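Local atomic coordinates of pumilio homolog 23 (Arabidopsis thaliana, PDB entry 5WZJ), a protein that binds a specific sequence of 18S rRNA through its pumilio repeats and probably regulates translation and mRNA stability. Residues 386-391 against 396-401; 431-436 against 445-450; 21-26 against 69-74. All blocks are in the same frame, centred on the assembly; numbering follows the deposited sequence.

Contact 1 of 3, residues 386-391 against 396-401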
loop_
_atom_site.group_PDB
_atom_site.type_symbol
_atom_site.label_atom_id
_atom_site.label_comp_id
_atom_site.label_asym_id
_atom_site.label_seq_id
_atom_site.Cartn_x
_atom_site.Cartn_y
_atom_site.Cartn_z
ATOM N N GLY A 386 -4.979 -13.644 25.951
ATOM C CA GLY A 386 -5.052 -15.065 26.237
ATOM C C GLY A 386 -4.390 -15.918 25.178
ATOM O O GLY A 386 -3.889 -17.004 25.476
ATOM N N ALA A 387 -4.357 -15.438 23.934
ATOM C CA ALA A 387 -3.668 -16.191 22.895
ATOM C C ALA A 387 -2.159 -16.175 23.092
ATOM O O ALA A 387 -1.471 -17.114 22.675
ATOM C CB ALA A 387 -4.011 -15.628 21.515
ATOM N N VAL A 388 -1.626 -15.125 23.708
ATOM C CA VAL A 388 -0.177 -14.956 23.789
ATOM C C VAL A 388 0.314 -15.380 25.167
ATOM O O VAL A 388 1.446 -15.858 25.317
ATOM C CB VAL A 388 0.218 -13.501 23.474
ATOM C CG1 VAL A 388 1.708 -13.288 23.671
ATOM C CG2 VAL A 388 -0.188 -13.143 22.040
ATOM N N CYS A 389 -0.542 -15.219 26.175
ATOM C CA CYS A 389 -0.206 -15.485 27.574
ATOM C C CYS A 389 -1.212 -16.487 28.134
ATOM O O CYS A 389 -2.304 -16.102 28.561
ATOM C CB CYS A 389 -0.217 -14.192 28.378
ATOM S SG CYS A 389 0.891 -12.941 27.705
ATOM N N SER A 390 -0.826 -17.767 28.157
ATOM C CA SER A 390 -1.755 -18.830 28.536
ATOM C C SER A 390 -1.999 -18.893 30.040
ATOM O O SER A 390 -3.095 -19.271 30.464
ATOM C CB SER A 390 -1.236 -20.179 28.040
ATOM O OG SER A 390 -0.013 -20.495 28.683
ATOM N N THR A 391 -1.004 -18.557 30.856
ATOM C CA THR A 391 -1.160 -18.546 32.304
ATOM C C THR A 391 -1.381 -17.122 32.801
ATOM O O THR A 391 -1.036 -16.142 32.132
ATOM C CB THR A 391 0.067 -19.136 33.008
ATOM O OG1 THR A 391 1.217 -18.322 32.726
ATOM C CG2 THR A 391 0.328 -20.577 32.558
ATOM N N ILE A 396 1.868 -10.487 32.361
ATOM C CA ILE A 396 2.710 -9.299 32.491
ATOM C C ILE A 396 3.664 -9.162 31.302
ATOM O O ILE A 396 4.185 -8.073 31.037
ATOM C CB ILE A 396 3.481 -9.334 33.837
ATOM C CG1 ILE A 396 4.173 -7.996 34.122
ATOM C CG2 ILE A 396 4.493 -10.458 33.835
ATOM C CD1 ILE A 396 3.220 -6.849 34.417
ATOM N N SER A 397 3.877 -10.239 30.550
ATOM C CA SER A 397 4.808 -10.243 29.431
ATOM C C SER A 397 4.118 -10.037 28.085
ATOM O O SER A 397 4.719 -10.313 27.042
ATOM C CB SER A 397 5.606 -11.548 29.424
ATOM O OG SER A 397 6.474 -11.584 30.542
ATOM N N ILE A 398 2.874 -9.560 28.078
ATOM C CA ILE A 398 2.169 -9.446 26.804
ATOM C C ILE A 398 2.914 -8.506 25.856
ATOM O O ILE A 398 3.038 -8.789 24.659
ATOM C CB ILE A 398 0.703 -9.025 27.033
ATOM C CG1 ILE A 398 -0.036 -8.892 25.701
ATOM C CG2 ILE A 398 0.626 -7.743 27.798
ATOM C CD1 ILE A 398 -0.100 -10.188 24.915
ATOM N N LEU A 399 3.457 -7.395 26.373
ATOM C CA LEU A 399 4.152 -6.457 25.492
ATOM C C LEU A 399 5.409 -7.058 24.903
ATOM O O LEU A 399 5.549 -7.071 23.655
ATOM C CB LEU A 399 4.424 -5.135 26.226
ATOM C CG LEU A 399 3.761 -3.887 25.634
ATOM C CD1 LEU A 399 4.160 -3.684 24.161
ATOM C CD2 LEU A 399 2.236 -3.971 25.777
ATOM N N PRO A 400 6.379 -7.578 25.672
ATOM C CA PRO A 400 7.566 -8.179 25.050
ATOM C C PRO A 400 7.242 -9.264 24.036
ATOM O O PRO A 400 7.896 -9.346 22.990
ATOM C CB PRO A 400 8.343 -8.761 26.242
ATOM C CG PRO A 400 7.914 -7.964 27.411
ATOM C CD PRO A 400 6.466 -7.613 27.151
ATOM N N ARG A 401 6.245 -10.102 24.319
ATOM C CA ARG A 401 5.949 -11.191 23.400
ATOM C C ARG A 401 5.368 -10.678 22.089
ATOM O O ARG A 401 5.650 -11.246 21.033
ATOM C CB ARG A 401 5.007 -12.196 24.061
ATOM C CG ARG A 401 5.651 -12.915 25.258
ATOM C CD ARG A 401 4.689 -13.836 25.955
ATOM N NE ARG A 401 5.327 -14.502 27.089
ATOM C CZ ARG A 401 4.794 -15.523 27.754
ATOM N NH1 ARG A 401 3.610 -16.011 27.397
ATOM N NH2 ARG A 401 5.453 -16.064 28.773
#
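Val388 and Cys389, where helix 377-388 runs out, meet Ile398 and Arg401 at the start of helix 398-403, across the loop joining two consecutive helices of the all-helical superhelix built by pumilio repeats. Cys389 is the first residue to leave helical geometry, and Ser397 holds the N-cap position of the next helix. The two backbones come nearest between Cys389 and Ile398, with their CA atoms 6.5 Å apart.

The apolar part has two patches. In the first, Val388 is the centre: its CB lies 3.6 Å from CD1 of Ile398, and the two side chains run at about a right angle to each other. With CG1 anti to the backbone N (chi1 175°), Val388 also presses that methyl onto the aliphatic stem of Arg401, CG1 to CB at 3.5 Å, the two side chains lying alongside and running opposite ways. In the second patch, SG of Cys389 rests beside the first helical residue, 3.8 Å from CA of Ile398. Leu355 of helix 351-356 also packs on Val388, and Tyr447 of helix 445-453 on Ile398, so Val388 and Ile398 are both buried.

The polar part is one hydrogen bond. Arg401 stretches out from CG to NE, back across Val388, and NH1 donates to the carbonyl O of Val388 at 3.0 Å. The bond is bent, 144° at the hydrogen; the oxygen sits in the guanidinium plane, but the donor is tilted 19° from the plane of the carbonyl. Because that carbonyl lies at a helix C-terminus, the positive charge is probably favourable there. The same NH1 passes obliquely 3.9 Å from CA of Cys389.

Contact 2 of 3, residues 431-436 against 445-450. With nucleotides of chain B.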
loop_
_atom_site.group_PDB
_atom_site.type_symbol
_atom_site.label_atom_id
_atom_site.label_comp_id
_atom_site.label_asym_id
_atom_site.label_seq_id
_atom_site.Cartn_x
_atom_site.Cartn_y
_atom_site.Cartn_z
ATOM N N LEU A 431 2.391 -3.236 14.820
ATOM C CA LEU A 431 1.187 -2.596 14.290
ATOM C C LEU A 431 -0.046 -2.959 15.114
ATOM O O LEU A 431 -0.899 -2.100 15.364
ATOM C CB LEU A 431 0.974 -2.970 12.814
ATOM C CG LEU A 431 1.966 -2.369 11.806
ATOM C CD1 LEU A 431 1.881 -3.111 10.455
ATOM C CD2 LEU A 431 1.719 -0.873 11.605
ATOM N N ILE A 432 -0.166 -4.226 15.530
ATOM C CA ILE A 432 -1.240 -4.614 16.443
ATOM C C ILE A 432 -1.218 -3.726 17.685
ATOM O O ILE A 432 -2.243 -3.170 18.099
ATOM C CB ILE A 432 -1.108 -6.101 16.814
ATOM C CG1 ILE A 432 -1.394 -6.976 15.596
ATOM C CG2 ILE A 432 -2.066 -6.466 17.953
ATOM C CD1 ILE A 432 -1.119 -8.449 15.823
ATOM N N LEU A 433 -0.026 -3.540 18.258
ATOM C CA LEU A 433 0.123 -2.749 19.479
ATOM C C LEU A 433 -0.230 -1.287 19.240
ATOM O O LEU A 433 -0.830 -0.639 20.105
ATOM C CB LEU A 433 1.555 -2.887 20.000
ATOM C CG LEU A 433 1.893 -4.247 20.628
ATOM C CD1 LEU A 433 3.405 -4.417 20.777
ATOM C CD2 LEU A 433 1.218 -4.367 21.996
ATOM N N GLN A 434 0.135 -0.749 18.070
ATOM C CA GLN A 434 -0.278 0.608 17.721
ATOM C C GLN A 434 -1.791 0.722 17.706
ATOM O O GLN A 434 -2.349 1.729 18.160
ATOM C CB GLN A 434 0.310 1.004 16.358
ATOM C CG GLN A 434 1.829 1.207 16.407
ATOM C CD GLN A 434 2.450 1.234 15.040
ATOM O OE1 GLN A 434 2.170 2.122 14.243
ATOM N NE2 GLN A 434 3.293 0.259 14.757
ATOM N N GLY A 435 -2.474 -0.299 17.181
ATOM C CA GLY A 435 -3.929 -0.289 17.203
ATOM C C GLY A 435 -4.485 -0.472 18.605
ATOM O O GLY A 435 -5.477 0.162 18.972
ATOM N N ILE A 436 -3.856 -1.350 19.401
ATOM C CA ILE A 436 -4.269 -1.563 20.792
ATOM C C ILE A 436 -4.336 -0.234 21.535
ATOM O O ILE A 436 -5.314 0.063 22.232
ATOM C CB ILE A 436 -3.313 -2.553 21.489
ATOM C CG1 ILE A 436 -3.577 -3.983 20.999
ATOM C CG2 ILE A 436 -3.408 -2.459 23.032
ATOM C CD1 ILE A 436 -4.853 -4.575 21.552
ATOM N N GLN A 445 -6.162 -2.369 29.919
ATOM C CA GLN A 445 -5.356 -2.292 31.138
ATOM C C GLN A 445 -4.186 -3.281 31.158
ATOM O O GLN A 445 -3.083 -2.874 31.557
ATOM C CB GLN A 445 -6.264 -2.460 32.370
ATOM C CG GLN A 445 -7.150 -1.225 32.600
ATOM C CD GLN A 445 -6.327 0.017 32.920
ATOM O OE1 GLN A 445 -5.649 0.059 33.947
ATOM N NE2 GLN A 445 -6.366 1.028 32.038
ATOM N N PRO A 446 -4.328 -4.542 30.741
ATOM C CA PRO A 446 -3.148 -5.425 30.720
ATOM C C PRO A 446 -2.020 -4.900 29.840
ATOM O O PRO A 446 -0.843 -5.113 30.167
ATOM C CB PRO A 446 -3.704 -6.749 30.174
ATOM C CG PRO A 446 -5.181 -6.686 30.398
ATOM C CD PRO A 446 -5.552 -5.246 30.302
ATOM N N TYR A 447 -2.339 -4.213 28.736
ATOM C CA TYR A 447 -1.282 -3.718 27.855
ATOM C C TYR A 447 -0.576 -2.521 28.468
ATOM O O TYR A 447 0.654 -2.417 28.394
ATOM C CB TYR A 447 -1.857 -3.348 26.480
ATOM C CG TYR A 447 -2.490 -4.514 25.774
ATOM C CD1 TYR A 447 -3.810 -4.874 26.048
ATOM C CD2 TYR A 447 -1.776 -5.271 24.844
ATOM C CE1 TYR A 447 -4.408 -5.935 25.409
ATOM C CE2 TYR A 447 -2.371 -6.359 24.198
ATOM C CZ TYR A 447 -3.696 -6.678 24.490
ATOM O OH TYR A 447 -4.324 -7.741 23.867
ATOM N N ILE A 448 -1.345 -1.604 29.071
ATOM C CA ILE A 448 -0.756 -0.429 29.713
ATOM C C ILE A 448 0.137 -0.852 30.873
ATOM O O ILE A 448 1.255 -0.341 31.042
ATOM C CB ILE A 448 -1.859 0.534 30.188
ATOM C CG1 ILE A 448 -2.598 1.144 28.998
ATOM C CG2 ILE A 448 -1.273 1.634 31.064
ATOM C CD1 ILE A 448 -3.932 1.787 29.371
ATOM N N THR A 449 -0.347 -1.785 31.700
ATOM C CA THR A 449 0.465 -2.248 32.824
ATOM C C THR A 449 1.728 -2.948 32.332
ATOM O O THR A 449 2.826 -2.691 32.838
ATOM C CB THR A 449 -0.358 -3.174 33.730
ATOM O OG1 THR A 449 -1.289 -2.384 34.491
ATOM C CG2 THR A 449 0.549 -3.939 34.680
ATOM N N SER A 450 1.596 -3.802 31.313
ATOM C CA SER A 450 2.753 -4.539 30.812
ATOM C C SER A 450 3.787 -3.600 30.207
ATOM O O SER A 450 4.992 -3.755 30.447
ATOM C CB SER A 450 2.303 -5.580 29.783
ATOM O OG SER A 450 3.412 -6.271 29.215
ATOM P P A B 3 10.572 4.188 6.674
ATOM O OP1 A B 3 11.424 3.909 5.484
ATOM O OP2 A B 3 9.200 4.732 6.506
ATOM O "O5'" A B 3 10.487 2.836 7.514
ATOM C "C5'" A B 3 11.665 2.145 7.916
ATOM C "C4'" A B 3 11.330 0.948 8.775
ATOM O "O4'" A B 3 10.745 1.395 10.024
ATOM C "C3'" A B 3 10.299 -0.023 8.204
ATOM O "O3'" A B 3 10.869 -0.953 7.300
ATOM C "C2'" A B 3 9.704 -0.672 9.454
ATOM O "O2'" A B 3 10.538 -1.712 9.946
ATOM C "C1'" A B 3 9.752 0.485 10.451
ATOM N N9 A B 3 8.471 1.204 10.557
ATOM C C8 A B 3 8.188 2.485 10.137
ATOM N N7 A B 3 6.952 2.856 10.411
ATOM C C5 A B 3 6.404 1.744 11.065
ATOM C C6 A B 3 5.138 1.481 11.617
ATOM N N6 A B 3 4.132 2.359 11.596
ATOM N N1 A B 3 4.930 0.274 12.201
ATOM C C2 A B 3 5.923 -0.617 12.225
ATOM N N3 A B 3 7.157 -0.485 11.739
ATOM C C4 A B 3 7.331 0.723 11.166
#
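Helix 427-436 ends beside the start of helix 445-453, and the two backbones approach most closely at Ile436 and Tyr447, whose CA atoms are 8.0 Å apart; the gap is bridged by side chains.

Ile436 lies against the phenol ring, the two side chains meeting at about a right angle. Its CG2, placed anti to the backbone N while CG1 takes the site beside it (chi1 -74°), makes a CH-pi contact over one ring face. This methyl is 3.5 Å from CG of Tyr447, displaced from the ring centre toward the rim. Further out, CD1 of Ile436 reaches CZ of Tyr447 at 3.8 Å. Leu433 CD2 touches Tyr447 CD2 more loosely, at 4.2 Å.

Gln434 turns to the RNA instead: its NE2 donates to N1 of A3 of chain B at 3.0 Å, nearly straight, and N6 of that adenine returns a weak bond to OE1. Leu431 CD2 packs near the same N1. This is consistent with the way pumilio repeats read bases.

Behind the pair, Tyr447 OH bonds Cys381 O and its ring meets Leu384 and Val385 of helix 377-388, while Leu433 packs on Leu399 of helix 398-403 and Val471 of helix 468-477.

Contact 3 of 3, residues 21-26 against 69-74. With nucleotides of chain B.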
loop_
_atom_site.group_PDB
_atom_site.type_symbol
_atom_site.label_atom_id
_atom_site.label_comp_id
_atom_site.label_asym_id
_atom_site.label_seq_id
_atom_site.Cartn_x
_atom_site.Cartn_y
_atom_site.Cartn_z
ATOM N N LYS A 21 21.326 3.281 -38.631
ATOM C CA LYS A 21 22.185 4.453 -38.535
ATOM C C LYS A 21 21.361 5.705 -38.268
ATOM O O LYS A 21 21.740 6.537 -37.436
ATOM C CB LYS A 21 23.026 4.610 -39.809
ATOM C CG LYS A 21 23.989 5.794 -39.764
ATOM C CD LYS A 21 25.302 5.478 -40.474
ATOM C CE LYS A 21 26.307 6.620 -40.326
ATOM N NZ LYS A 21 26.556 6.978 -38.886
ATOM N N TYR A 22 20.212 5.837 -38.938
ATOM C CA TYR A 22 19.392 7.031 -38.750
ATOM C C TYR A 22 18.994 7.203 -37.288
ATOM O O TYR A 22 19.222 8.264 -36.693
ATOM C CB TYR A 22 18.148 6.983 -39.645
ATOM C CG TYR A 22 17.219 8.157 -39.378
ATOM C CD1 TYR A 22 17.531 9.440 -39.829
ATOM C CD2 TYR A 22 16.053 7.987 -38.646
ATOM C CE1 TYR A 22 16.688 10.522 -39.568
ATOM C CE2 TYR A 22 15.207 9.055 -38.378
ATOM C CZ TYR A 22 15.524 10.318 -38.840
ATOM O OH TYR A 22 14.668 11.365 -38.569
ATOM N N PHE A 23 18.416 6.159 -36.680
ATOM C CA PHE A 23 17.938 6.314 -35.308
ATOM C C PHE A 23 19.082 6.397 -34.306
ATOM O O PHE A 23 18.969 7.104 -33.294
ATOM C CB PHE A 23 16.969 5.181 -34.966
ATOM C CG PHE A 23 15.649 5.326 -35.651
ATOM C CD1 PHE A 23 14.743 6.275 -35.220
ATOM C CD2 PHE A 23 15.342 4.569 -36.772
ATOM C CE1 PHE A 23 13.539 6.441 -35.869
ATOM C CE2 PHE A 23 14.135 4.727 -37.416
ATOM C CZ PHE A 23 13.233 5.666 -36.963
ATOM N N SER A 24 20.195 5.711 -34.569
ATOM C CA SER A 24 21.341 5.819 -33.671
ATOM C C SER A 24 21.942 7.218 -33.715
ATOM O O SER A 24 22.392 7.748 -32.688
ATOM C CB SER A 24 22.392 4.776 -34.038
ATOM O OG SER A 24 23.547 4.953 -33.241
ATOM N N GLU A 25 21.951 7.837 -34.897
ATOM C CA GLU A 25 22.494 9.186 -35.004
ATOM C C GLU A 25 21.591 10.196 -34.315
ATOM O O GLU A 25 22.074 11.148 -33.692
ATOM C CB GLU A 25 22.706 9.534 -36.474
ATOM C CG GLU A 25 24.020 8.995 -37.021
ATOM C CD GLU A 25 25.219 9.707 -36.392
ATOM O OE1 GLU A 25 25.669 9.309 -35.292
ATOM O OE2 GLU A 25 25.692 10.699 -36.983
ATOM N N ILE A 26 20.273 9.992 -34.395
ATOM C CA ILE A 26 19.349 10.806 -33.612
ATOM C C ILE A 26 19.660 10.671 -32.124
ATOM O O ILE A 26 19.753 11.666 -31.394
ATOM C CB ILE A 26 17.893 10.407 -33.919
ATOM C CG1 ILE A 26 17.551 10.701 -35.382
ATOM C CG2 ILE A 26 16.944 11.140 -33.001
ATOM C CD1 ILE A 26 17.558 12.160 -35.705
ATOM N N GLN A 69 11.368 5.183 -27.655
ATOM C CA GLN A 69 10.875 5.688 -26.373
ATOM C C GLN A 69 11.278 7.141 -26.165
ATOM O O GLN A 69 10.464 7.971 -25.736
ATOM C CB GLN A 69 11.416 4.853 -25.213
ATOM C CG GLN A 69 10.799 3.480 -25.061
ATOM C CD GLN A 69 11.296 2.797 -23.814
ATOM O OE1 GLN A 69 12.240 2.010 -23.863
ATOM N NE2 GLN A 69 10.668 3.096 -22.680
ATOM N N THR A 70 12.550 7.448 -26.422
ATOM C CA THR A 70 13.037 8.814 -26.296
ATOM C C THR A 70 12.268 9.753 -27.214
ATOM O O THR A 70 11.861 10.841 -26.794
ATOM C CB THR A 70 14.536 8.860 -26.616
ATOM O OG1 THR A 70 15.233 7.961 -25.742
ATOM C CG2 THR A 70 15.085 10.279 -26.434
ATOM N N LEU A 71 12.041 9.342 -28.468
ATOM C CA LEU A 71 11.296 10.188 -29.404
ATOM C C LEU A 71 9.867 10.446 -28.920
ATOM O O LEU A 71 9.357 11.571 -29.014
ATOM C CB LEU A 71 11.276 9.535 -30.781
ATOM C CG LEU A 71 12.658 9.226 -31.372
ATOM C CD1 LEU A 71 12.498 8.563 -32.710
ATOM C CD2 LEU A 71 13.483 10.501 -31.497
ATOM N N LEU A 72 9.199 9.415 -28.408
ATOM C CA LEU A 72 7.801 9.577 -28.022
ATOM C C LEU A 72 7.657 10.479 -26.806
ATOM O O LEU A 72 6.688 11.238 -26.712
ATOM C CB LEU A 72 7.170 8.209 -27.752
ATOM C CG LEU A 72 6.941 7.359 -29.001
ATOM C CD1 LEU A 72 6.599 5.916 -28.638
ATOM C CD2 LEU A 72 5.831 7.965 -29.843
ATOM N N GLU A 73 8.610 10.423 -25.877
ATOM C CA GLU A 73 8.553 11.273 -24.697
ATOM C C GLU A 73 9.109 12.671 -24.949
ATOM O O GLU A 73 8.946 13.548 -24.096
ATOM C CB GLU A 73 9.292 10.602 -23.526
ATOM C CG GLU A 73 8.563 9.334 -22.939
ATOM C CD GLU A 73 9.503 8.367 -22.175
ATOM O OE1 GLU A 73 9.032 7.294 -21.700
ATOM O OE2 GLU A 73 10.721 8.670 -22.063
ATOM N N GLY A 74 9.738 12.912 -26.099
ATOM C CA GLY A 74 10.313 14.216 -26.375
ATOM C C GLY A 74 9.532 15.027 -27.392
ATOM O O GLY A 74 9.781 16.225 -27.563
ATOM P P G B 11 12.074 -9.820 -19.735
ATOM O OP1 G B 11 11.134 -10.902 -20.121
ATOM O OP2 G B 11 13.217 -10.103 -18.835
ATOM O "O5'" G B 11 12.589 -9.236 -21.113
ATOM C "C5'" G B 11 13.763 -8.441 -21.214
ATOM C "C4'" G B 11 13.757 -7.707 -22.534
ATOM O "O4'" G B 11 13.008 -6.472 -22.367
ATOM C "C3'" G B 11 15.124 -7.306 -23.086
ATOM O "O3'" G B 11 15.071 -7.290 -24.520
ATOM C "C2'" G B 11 15.260 -5.878 -22.598
ATOM O "O2'" G B 11 16.165 -5.098 -23.351
ATOM C "C1'" G B 11 13.816 -5.380 -22.740
ATOM N N9 G B 11 13.525 -4.229 -21.883
ATOM C C8 G B 11 13.544 -4.182 -20.500
ATOM N N7 G B 11 13.311 -2.978 -20.028
ATOM C C5 G B 11 13.137 -2.186 -21.162
ATOM C C6 G B 11 12.863 -0.801 -21.289
ATOM O O6 G B 11 12.716 0.030 -20.388
ATOM N N1 G B 11 12.784 -0.407 -22.628
ATOM C C2 G B 11 12.929 -1.248 -23.713
ATOM N N2 G B 11 12.806 -0.694 -24.935
ATOM N N3 G B 11 13.181 -2.544 -23.609
ATOM C C4 G B 11 13.278 -2.941 -22.318
#
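Just behind the RNA-reading surface at the N-terminal end of the protein, Leu71 of helix 64-74 points its side chain at Phe23 and Ile26 of helix 17-31. It stands two residues beyond Gln69, which reads a guanine. The nearest CA atoms, those of Ile26 and Leu71, are 9.1 Å apart, and the branched end of Leu71 spans the gap. Its CD1 comes in at the edge of the Phe23 ring, near the ring plane, 3.9 Å from CE1. Its CD2 meets the CG2 branch of Ile26 at 3.8 Å. Both pairs of side chains run roughly perpendicular. That methyl of Ile26 is anti to the backbone N (chi1 -64° puts CG1 next to the N), which carries it toward Leu71. On its own helix, Phe23 has CD2 of Tyr22 over the centre of one ring face.

Residues 69-74 belong to the first pumilio repeat, and helix 17-31 packs against it at this end of the right-handed superhelix, with Ala47 of helix 37-49 also touching Leu71.

On the RNA side, OE1 of Gln69 accepts two bonds from G11 of chain B. The shorter comes from N1 of G11, 2.8 Å from OE1 of Gln69. N2 of G11 gives the other to OE1 of Gln69 at 3.0 Å, and this one is more bent (141°). One oxygen thus takes both donors of the guanine's Watson-Crick edge. The other end of the amide is held too: NE2 of Gln69 bonds OG of Ser106, on helix 100-112, a second-shell contact that probably fixes which way the amide faces. Glu73 OE1 shares that same serine hydroxyl.

How the contacts relate
The touching side chains of all three contacts are largely buried, but their settings differ. Contacts 1 and 2 are neighbours, with centres 11 Å apart, and they touch: OG of Ser450 probably hydrogen-bonds both O of Ile396 and N of Leu399, so helix 445-453 holds the start of helix 398-403. Contact 3 lies across the chain's centre, about 59 Å from contact 2 between centres, and shares no element with either. Chemically, contact 1 alone has a polar bond between its segments; contacts 2 and 3 are apolar between theirs. Those two, however, each carry a base-reading glutamine, one for adenine and one for guanine, whereas contact 1 stays about 12 Å from the nearest RNA atom.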